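PDB 4XXF: fuculose-1-phosphate aldolase from Glaciozyma antarctica, which is a zinc-binding member of the class II aldolase and adducin family, with an alpha/beta fold and four chains in its assembly. Local coordinates for residues E24-V27 and A28-I32; G63-F66 and R67-T70; S192-A195 and W196-L200; L209-A213 and G214-P218. All coordinates share one frame; numbering follows the deposited sequence.

Contact 1: E24-V27 and A28-I32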
loop_
_atom_site.group_PDB
_atom_site.type_symbol
_atom_site.label_atom_id
_atom_site.label_comp_id
_atom_site.label_asym_id
_atom_site.label_seq_id
_atom_site.Cartn_x
_atom_site.Cartn_y
_atom_site.Cartn_z
ATOM N N GLU A 24 13.515 -2.347 25.739
ATOM C CA GLU A 24 12.145 -2.218 25.264
ATOM C C GLU A 24 12.075 -1.231 24.083
ATOM O O GLU A 24 11.322 -1.447 23.119
ATOM C CB GLU A 24 11.216 -1.773 26.397
ATOM C CG GLU A 24 9.760 -1.630 25.925
ATOM C CD GLU A 24 8.848 -0.952 26.929
ATOM O OE1 GLU A 24 9.280 -0.672 28.066
ATOM O OE2 GLU A 24 7.683 -0.679 26.571
ATOM N N ARG A 25 12.858 -0.156 24.145
ATOM C CA ARG A 25 12.818 0.870 23.111
ATOM C C ARG A 25 13.374 0.306 21.802
ATOM O O ARG A 25 12.866 0.631 20.721
ATOM C CB ARG A 25 13.600 2.118 23.548
ATOM C CG ARG A 25 13.182 3.416 22.869
ATOM C CD ARG A 25 11.753 3.773 23.242
ATOM N NE ARG A 25 11.391 5.155 22.944
ATOM C CZ ARG A 25 10.167 5.634 23.123
ATOM N NH1 ARG A 25 9.218 4.842 23.608
ATOM N NH2 ARG A 25 9.885 6.893 22.825
ATOM N N LEU A 26 14.416 -0.519 21.887
ATOM C CA LEU A 26 14.989 -1.159 20.705
ATOM C C LEU A 26 13.984 -2.109 20.077
ATOM O O LEU A 26 13.832 -2.135 18.850
ATOM C CB LEU A 26 16.280 -1.909 21.061
ATOM C CG LEU A 26 16.985 -2.528 19.854
ATOM C CD1 LEU A 26 17.399 -1.463 18.865
ATOM C CD2 LEU A 26 18.161 -3.368 20.265
ATOM N N VAL A 27 13.281 -2.881 20.899
ATOM C CA VAL A 27 12.236 -3.753 20.389
ATOM C C VAL A 27 11.121 -2.935 19.723
ATOM O O VAL A 27 10.657 -3.285 18.627
ATOM C CB VAL A 27 11.669 -4.640 21.512
ATOM C CG1 VAL A 27 10.446 -5.380 21.021
ATOM C CG2 VAL A 27 12.720 -5.623 21.978
ATOM N N ALA A 28 10.704 -1.840 20.352
ATOM C CA ALA A 28 9.695 -0.972 19.749
ATOM C C ALA A 28 10.177 -0.466 18.391
ATOM O O ALA A 28 9.411 -0.408 17.433
ATOM C CB ALA A 28 9.365 0.189 20.672
ATOM N N ALA A 29 11.451 -0.107 18.300
ATOM C CA ALA A 29 12.015 0.385 17.042
ATOM C C ALA A 29 11.976 -0.693 15.955
ATOM O O ALA A 29 11.588 -0.428 14.810
ATOM C CB ALA A 29 13.438 0.873 17.251
ATOM N N ILE A 30 12.361 -1.907 16.319
ATOM C CA ILE A 30 12.333 -3.033 15.398
ATOM C C ILE A 30 10.892 -3.306 14.946
ATOM O O ILE A 30 10.622 -3.535 13.753
ATOM C CB ILE A 30 12.953 -4.254 16.062
ATOM C CG1 ILE A 30 14.454 -4.013 16.280
ATOM C CG2 ILE A 30 12.702 -5.487 15.221
ATOM C CD1 ILE A 30 15.100 -4.940 17.322
ATOM N N ARG A 31 9.952 -3.240 15.889
ATOM C CA ARG A 31 8.532 -3.404 15.559
ATOM C C ARG A 31 8.021 -2.291 14.627
ATOM O O ARG A 31 7.179 -2.544 13.739
ATOM C CB ARG A 31 7.688 -3.455 16.837
ATOM C CG ARG A 31 7.855 -4.764 17.613
ATOM C CD ARG A 31 6.893 -5.839 17.097
ATOM N NE ARG A 31 6.960 -7.044 17.918
ATOM C CZ ARG A 31 5.918 -7.797 18.240
ATOM N NH1 ARG A 31 4.700 -7.465 17.844
ATOM N NH2 ARG A 31 6.092 -8.862 19.002
ATOM N N ILE A 32 8.511 -1.068 14.806
ATOM C CA ILE A 32 8.161 0.018 13.897
ATOM C C ILE A 32 8.667 -0.295 12.491
ATOM O O ILE A 32 7.945 -0.112 11.503
ATOM C CB ILE A 32 8.737 1.381 14.378
ATOM C CG1 ILE A 32 7.953 1.899 15.582
ATOM C CG2 ILE A 32 8.764 2.403 13.233
ATOM C CD1 ILE A 32 8.706 2.930 16.410
#
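Leu26 and Ile30, one turn apart on helix 15-36, cross obliquely: the terminal CD1 of Ile30 comes up against the branch carbon CG of Leu26 at 4.0 Å. Ile30 carries CG1 beside its own backbone N (chi1 -67°), which folds the longer branch back along the helix and sets CG1 3.2 Å from Leu26 O. That same carbonyl oxygen accepts Ile30 N at 2.9 Å, so it has a hydrogen bond and a hydrocarbon branch next to it. One position on, the pattern recurs with a different outcome. Arg31 N bonds to Val27 O at 2.8 Å, and Arg31 CG lies 3.3 Å from Val27 O, but the chain then bends at chi2 (-87°) and carries the guanidinium group off to Met69 O and Glu255. Val27 CG1 stands loosely beside the methylene chain, 4.3 Å from Arg31 CG. Leu26 and Ile30 also pack on Leu46, while Ala28 faces Phe245 and Tyr256 of helix 234-256. The chemistry thus divides round the helix: aliphatic side chains pack against strand 45-49, whereas Arg31 lays its methylenes beside Val27 and Tyr256 and takes its charge to polar partners, Gln252 among them.

Contact 2: G63-F66 and R67-T70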
loop_
_atom_site.group_PDB
_atom_site.type_symbol
_atom_site.label_atom_id
_atom_site.label_comp_id
_atom_site.label_asym_id
_atom_site.label_seq_id
_atom_site.Cartn_x
_atom_site.Cartn_y
_atom_site.Cartn_z
ATOM N N GLY A 63 17.676 -13.821 11.913
ATOM C CA GLY A 63 16.622 -14.659 11.365
ATOM C C GLY A 63 15.239 -14.508 11.979
ATOM O O GLY A 63 14.277 -15.061 11.455
ATOM N N LEU A 64 15.127 -13.805 13.100
ATOM C CA LEU A 64 13.817 -13.604 13.716
ATOM C C LEU A 64 13.082 -12.431 13.056
ATOM O O LEU A 64 13.631 -11.339 12.902
ATOM C CB LEU A 64 13.958 -13.353 15.220
ATOM C CG LEU A 64 12.645 -13.128 15.974
ATOM C CD1 LEU A 64 11.739 -14.338 15.900
ATOM C CD2 LEU A 64 12.952 -12.796 17.411
ATOM N N ALA A 65 11.834 -12.654 12.660
ATOM C CA ALA A 65 11.034 -11.615 12.034
ATOM C C ALA A 65 10.948 -10.386 12.922
ATOM O O ALA A 65 10.640 -10.484 14.118
ATOM C CB ALA A 65 9.642 -12.123 11.748
ATOM N N PHE A 66 11.172 -9.211 12.336
ATOM C CA PHE A 66 11.028 -7.961 13.084
ATOM C C PHE A 66 9.620 -7.846 13.691
ATOM O O PHE A 66 9.459 -7.344 14.810
ATOM C CB PHE A 66 11.295 -6.747 12.193
ATOM C CG PHE A 66 12.751 -6.497 11.871
ATOM C CD1 PHE A 66 13.739 -7.442 12.107
ATOM C CD2 PHE A 66 13.113 -5.281 11.319
ATOM C CE1 PHE A 66 15.069 -7.168 11.788
ATOM C CE2 PHE A 66 14.435 -4.997 10.997
ATOM C CZ PHE A 66 15.414 -5.945 11.230
ATOM N N ARG A 67 8.608 -8.314 12.957
ATOM C CA ARG A 67 7.211 -8.270 13.382
ATOM C C ARG A 67 6.953 -9.034 14.679
ATOM O O ARG A 67 5.971 -8.763 15.365
ATOM C CB ARG A 67 6.339 -8.831 12.239
ATOM C CG ARG A 67 4.868 -9.085 12.563
ATOM C CD ARG A 67 4.150 -7.785 12.903
ATOM N NE ARG A 67 2.722 -7.979 13.137
ATOM C CZ ARG A 67 2.207 -8.415 14.281
ATOM N NH1 ARG A 67 2.994 -8.731 15.296
ATOM N NH2 ARG A 67 0.891 -8.542 14.405
ATOM N N LEU A 68 7.821 -9.987 15.006
ATOM C CA LEU A 68 7.639 -10.821 16.191
ATOM C C LEU A 68 8.661 -10.538 17.287
ATOM O O LEU A 68 8.700 -11.258 18.283
ATOM C CB LEU A 68 7.705 -12.301 15.804
ATOM C CG LEU A 68 6.715 -12.692 14.700
ATOM C CD1 LEU A 68 6.966 -14.130 14.248
ATOM C CD2 LEU A 68 5.255 -12.527 15.145
ATOM N N MET A 69 9.470 -9.490 17.128
ATOM C CA MET A 69 10.526 -9.184 18.094
ATOM C C MET A 69 9.949 -8.952 19.483
ATOM O O MET A 69 8.942 -8.264 19.630
ATOM C CB MET A 69 11.301 -7.944 17.641
ATOM C CG MET A 69 12.645 -7.736 18.345
ATOM S SD MET A 69 13.839 -9.071 18.004
ATOM C CE MET A 69 13.659 -9.301 16.228
ATOM N N THR A 70 10.586 -9.530 20.501
ATOM C CA THR A 70 10.236 -9.253 21.896
ATOM C C THR A 70 11.507 -8.958 22.671
ATOM O O THR A 70 12.607 -9.271 22.216
ATOM C CB THR A 70 9.493 -10.421 22.593
ATOM O OG1 THR A 70 10.409 -11.492 22.841
ATOM C CG2 THR A 70 8.326 -10.922 21.747
#
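Met69 sets out with CG opposite its backbone N (chi1 -164°) and doubles back at chi2 and again at chi3 (45°), which brings the methyl CE over the start of the same loop, onto Leu64. Leu64 meets it with its CD2 branch, 3.8 Å from Met69 CE, and Met69 SD lies almost as close to that branch, 3.9 Å from Leu64 CD2. The methyl also passes near the backbone, Met69 CE being 3.9 Å from Ala65 O. A second, looser pair forms where Leu68 CD1 approaches Ala65 CB at 4.2 Å. What curls the chain enough for these meetings is a short run of 3-10 character, in which each N-H bonds to the carbonyl three residues back. Leu68 N donates to Ala65 O at 3.0 Å and Met69 N to Phe66 O at 3.2 Å. In the assembly, Gln246 of the second subunit spans the start of the turn, bonding to Ala65 N and Gly63 O. Within the chain the turn belongs to the loop joining strands 56-59 and 75-78; its Phe66 ring packs on Ile30, Phe33 and Ala34, and Arg67 pairs with Glu255 of helix 234-256, so the loop is wedged between helix 15-36 and the second subunit.

Contact 3: S192-A195 and W196-L200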
loop_
_atom_site.group_PDB
_atom_site.type_symbol
_atom_site.label_atom_id
_atom_site.label_comp_id
_atom_site.label_asym_id
_atom_site.label_seq_id
_atom_site.Cartn_x
_atom_site.Cartn_y
_atom_site.Cartn_z
ATOM N N SER A 192 16.103 8.977 17.878
ATOM C CA SER A 192 16.532 9.834 16.785
ATOM C C SER A 192 17.028 9.008 15.599
ATOM O O SER A 192 16.734 9.355 14.463
ATOM C CB SER A 192 17.600 10.836 17.239
ATOM O OG SER A 192 18.810 10.202 17.613
ATOM N N ALA A 193 17.748 7.914 15.838
ATOM C CA ALA A 193 18.171 7.060 14.729
ATOM C C ALA A 193 16.969 6.558 13.923
ATOM O O ALA A 193 17.015 6.496 12.690
ATOM C CB ALA A 193 18.982 5.885 15.239
ATOM N N VAL A 194 15.894 6.209 14.621
ATOM C CA VAL A 194 14.666 5.755 13.988
ATOM C C VAL A 194 14.003 6.879 13.194
ATOM O O VAL A 194 13.591 6.656 12.051
ATOM C CB VAL A 194 13.701 5.188 15.040
ATOM C CG1 VAL A 194 12.309 4.978 14.459
ATOM C CG2 VAL A 194 14.219 3.863 15.564
ATOM N N ALA A 195 13.920 8.082 13.771
ATOM C CA ALA A 195 13.362 9.215 13.038
ATOM C C ALA A 195 14.126 9.444 11.751
ATOM O O ALA A 195 13.528 9.628 10.690
ATOM C CB ALA A 195 13.377 10.496 13.876
ATOM N N TRP A 196 15.453 9.424 11.825
ATOM C CA TRP A 196 16.231 9.683 10.619
ATOM C C TRP A 196 15.999 8.602 9.560
ATOM O O TRP A 196 15.935 8.913 8.370
ATOM C CB TRP A 196 17.723 9.812 10.926
ATOM C CG TRP A 196 18.080 10.792 12.008
ATOM C CD1 TRP A 196 19.074 10.623 12.937
ATOM C CD2 TRP A 196 17.506 12.091 12.266
ATOM N NE1 TRP A 196 19.140 11.720 13.761
ATOM C CE2 TRP A 196 18.182 12.627 13.379
ATOM C CE3 TRP A 196 16.480 12.845 11.678
ATOM C CZ2 TRP A 196 17.894 13.889 13.895
ATOM C CZ3 TRP A 196 16.188 14.097 12.200
ATOM C CH2 TRP A 196 16.886 14.600 13.305
ATOM N N PHE A 197 15.844 7.348 9.975
ATOM C CA PHE A 197 15.588 6.289 9.003
ATOM C C PHE A 197 14.219 6.472 8.347
ATOM O O PHE A 197 14.097 6.389 7.123
ATOM C CB PHE A 197 15.693 4.897 9.643
ATOM C CG PHE A 197 15.883 3.806 8.633
ATOM C CD1 PHE A 197 14.804 3.320 7.906
ATOM C CD2 PHE A 197 17.136 3.287 8.375
ATOM C CE1 PHE A 197 14.976 2.341 6.940
ATOM C CE2 PHE A 197 17.299 2.289 7.429
ATOM C CZ PHE A 197 16.220 1.824 6.710
ATOM N N ILE A 198 13.183 6.711 9.149
ATOM C CA ILE A 198 11.841 6.939 8.616
ATOM C C ILE A 198 11.840 8.114 7.637
ATOM O O ILE A 198 11.249 8.046 6.547
ATOM C CB ILE A 198 10.829 7.205 9.753
ATOM C CG1 ILE A 198 10.585 5.924 10.551
ATOM C CG2 ILE A 198 9.507 7.718 9.205
ATOM C CD1 ILE A 198 9.894 6.179 11.902
ATOM N N MET A 199 12.493 9.205 8.025
ATOM C CA MET A 199 12.497 10.397 7.188
ATOM C C MET A 199 13.309 10.199 5.922
ATOM O O MET A 199 12.946 10.725 4.866
ATOM C CB MET A 199 13.004 11.606 7.980
ATOM C CG MET A 199 12.059 11.977 9.123
ATOM S SD MET A 199 12.648 13.384 10.091
ATOM C CE MET A 199 12.258 14.743 8.985
ATOM N N LEU A 200 14.408 9.458 6.009
ATOM C CA LEU A 200 15.254 9.248 4.832
ATOM C C LEU A 200 14.576 8.299 3.847
ATOM O O LEU A 200 14.589 8.555 2.643
ATOM C CB LEU A 200 16.634 8.714 5.241
ATOM C CG LEU A 200 17.684 8.576 4.138
ATOM C CD1 LEU A 200 17.887 9.900 3.420
ATOM C CD2 LEU A 200 18.974 8.103 4.760
#
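Ser192 O is engaged twice by Trp196. The backbone N of Trp196 donates to Ser192 O over 2.9 Å, while the indole of the same residue lies across the oxygen, which sits 3.0 Å from the ring plane and toward its rim. With chi1 at -52° the indole swings away from its own carbonyl and back over the preceding turn, with CD1 of Trp196 3.1 Å from Ser192 O. Glu234 then pins both residues, one carboxylate oxygen taking Ser192 OG and the other Trp196 NE1, which fixes the rotation of the indole. These residues lie on helix 190-213, which covers one face of the mixed sheet of this class II aldolase fold; the Phe197 ring packs on Cys116 and Ser118 of strand 114-118, and its side chain is about 9 Å from a bound zinc ion. On another side of the helix, Val194 CG1 meets Ile198 CD1 at 3.7 Å, branch end to branch end. Met199 folds its CG over the previous turn, 3.2 Å from Ala195 O, the carbonyl that accepts Met199 N at 2.9 Å. Ile198 and Met199 also pack on His40 and Thr41 of the third subunit, respectively.

Contact 4: L209-A213 and G214-P218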
loop_
_atom_site.group_PDB
_atom_site.type_symbol
_atom_site.label_atom_id
_atom_site.label_comp_id
_atom_site.label_asym_id
_atom_site.label_seq_id
_atom_site.Cartn_x
_atom_site.Cartn_y
_atom_site.Cartn_z
ATOM N N LEU A 209 9.509 9.283 -6.901
ATOM C CA LEU A 209 8.233 9.746 -7.474
ATOM C C LEU A 209 8.414 10.990 -8.336
ATOM O O LEU A 209 7.958 11.062 -9.474
ATOM C CB LEU A 209 7.228 10.063 -6.368
ATOM C CG LEU A 209 6.564 8.870 -5.678
ATOM C CD1 LEU A 209 5.963 9.295 -4.346
ATOM C CD2 LEU A 209 5.486 8.270 -6.585
ATOM N N ALA A 210 9.092 11.986 -7.781
ATOM C CA ALA A 210 9.227 13.269 -8.446
ATOM C C ALA A 210 10.156 13.184 -9.657
ATOM O O ALA A 210 9.848 13.745 -10.713
ATOM C CB ALA A 210 9.724 14.325 -7.454
ATOM N N ASP A 211 11.279 12.484 -9.522
ATOM C CA ASP A 211 12.232 12.402 -10.624
ATOM C C ASP A 211 11.639 11.639 -11.801
ATOM O O ASP A 211 11.956 11.937 -12.954
ATOM C CB ASP A 211 13.543 11.743 -10.181
ATOM C CG ASP A 211 14.461 12.679 -9.394
ATOM O OD1 ASP A 211 14.088 13.832 -9.084
ATOM O OD2 ASP A 211 15.583 12.237 -9.063
ATOM N N ALA A 212 10.782 10.654 -11.528
ATOM C CA ALA A 212 10.131 9.941 -12.629
ATOM C C ALA A 212 9.155 10.849 -13.366
ATOM O O ALA A 212 8.954 10.695 -14.562
ATOM C CB ALA A 212 9.407 8.702 -12.122
ATOM N N ALA A 213 8.543 11.785 -12.642
ATOM C CA ALA A 213 7.485 12.627 -13.199
ATOM C C ALA A 213 7.980 13.900 -13.873
ATOM O O ALA A 213 7.319 14.420 -14.778
ATOM C CB ALA A 213 6.488 12.983 -12.101
ATOM N N GLY A 214 9.117 14.434 -13.441
ATOM C CA GLY A 214 9.555 15.712 -13.969
ATOM C C GLY A 214 10.841 16.188 -13.340
ATOM O O GLY A 214 11.617 15.405 -12.790
ATOM N N GLN A 215 11.054 17.495 -13.403
ATOM C CA GLN A 215 12.266 18.113 -12.889
ATOM C C GLN A 215 12.016 18.799 -11.551
ATOM O O GLN A 215 11.239 19.753 -11.476
ATOM C CB GLN A 215 12.808 19.122 -13.908
ATOM C CG GLN A 215 14.035 19.880 -13.431
ATOM C CD GLN A 215 15.201 18.960 -13.133
ATOM O OE1 GLN A 215 15.678 18.242 -14.013
ATOM N NE2 GLN A 215 15.655 18.962 -11.884
ATOM N N THR A 216 12.664 18.326 -10.494
ATOM C CA THR A 216 12.507 18.971 -9.201
ATOM C C THR A 216 13.201 20.330 -9.140
ATOM O O THR A 216 14.135 20.617 -9.890
ATOM C CB THR A 216 13.046 18.098 -8.055
ATOM O OG1 THR A 216 14.416 17.774 -8.307
ATOM C CG2 THR A 216 12.241 16.816 -7.923
ATOM N N ILE A 217 12.719 21.155 -8.219
ATOM C CA ILE A 217 13.338 22.431 -7.903
ATOM C C ILE A 217 13.943 22.318 -6.512
ATOM O O ILE A 217 13.217 22.093 -5.542
ATOM C CB ILE A 217 12.313 23.580 -7.947
ATOM C CG1 ILE A 217 11.620 23.621 -9.316
ATOM C CG2 ILE A 217 12.990 24.906 -7.632
ATOM C CD1 ILE A 217 10.540 24.671 -9.435
ATOM N N PRO A 218 15.273 22.449 -6.402
ATOM C CA PRO A 218 15.887 22.365 -5.074
ATOM C C PRO A 218 15.468 23.539 -4.197
ATOM O O PRO A 218 15.253 24.634 -4.705
ATOM C CB PRO A 218 17.391 22.406 -5.376
ATOM C CG PRO A 218 17.490 23.089 -6.704
ATOM C CD PRO A 218 16.265 22.667 -7.467
HETATM O O HOH W 1 15.337 15.464 -7.312
HETATM O O HOH W 2 14.015 15.797 -11.086
#
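Thr216 turns its methyl back onto the last turn of helix 190-213, with CG2 3.6 Å from Ala210 CB and 3.7 Å from Asp211 OD1. At chi1 56° the methyl packs on these two residues while the hydroxyl reaches a water held by Asp211. Hydroxyl and carboxylate do not bond directly; water fills the step. One molecule donates to Asp211 OD1 at 2.7 Å and is also hydrogen-bonded to Thr216 OG1. A second water donates to Asp211 OD1 at 2.8 Å and to Gly214 O at 3.0 Å, and accepts from Thr216 N, so OD1 receives two water bonds and the inner water is held by three protein atoms. This is a helix C-terminus ending at a glycine. Gly214 N still donates to Ala210 O at 2.9 Å, after which Gly214 takes up an extended backbone (phi 178°, psi -157°) and sends the chain out of the helix, the two waters linking the Asp211 carboxylate to Gly214 and Thr216 across the break. In the next shell, Gln207 donates through NE2 to Asp211 OD2 and so steadies the carboxylate from within the helix. On the loop side, Gln215 NE2 bonds in the carbonyl plane to a lone pair of Thr216 O at 3.0 Å. Farther out, neighbouring subunits close round the corner: Ser128 of the third subunit packs on Ala210 and Thr216, Asn180 ND2 of that subunit bonds to Ile217 O, and Ala212 of the second subunit meets Ala212.

Contacts 1, 2 and 3 form a connected series, while contact 4 stands apart. Contact 1 touches contact 2 through a probable hydrogen bond, Arg31 NE to Met69 O at 2.9 Å, and contact 3 where Ala29 CB lies 3.5 Å from Val194 CG2; helix 15-36 thus lies between the loop and helix 190-213. Contacts 2 and 3 do not meet, their nearest atoms being about 8 Å apart. The side chains of Phe66 (about 10 Å) and Phe197 (about 9 Å) lie near a bound zinc ion, probably that held by His117, His119 and His181; neither binds it. Contact 4 closes the helix that carries contact 3, centres about 23 Å apart, and both meet the third subunit.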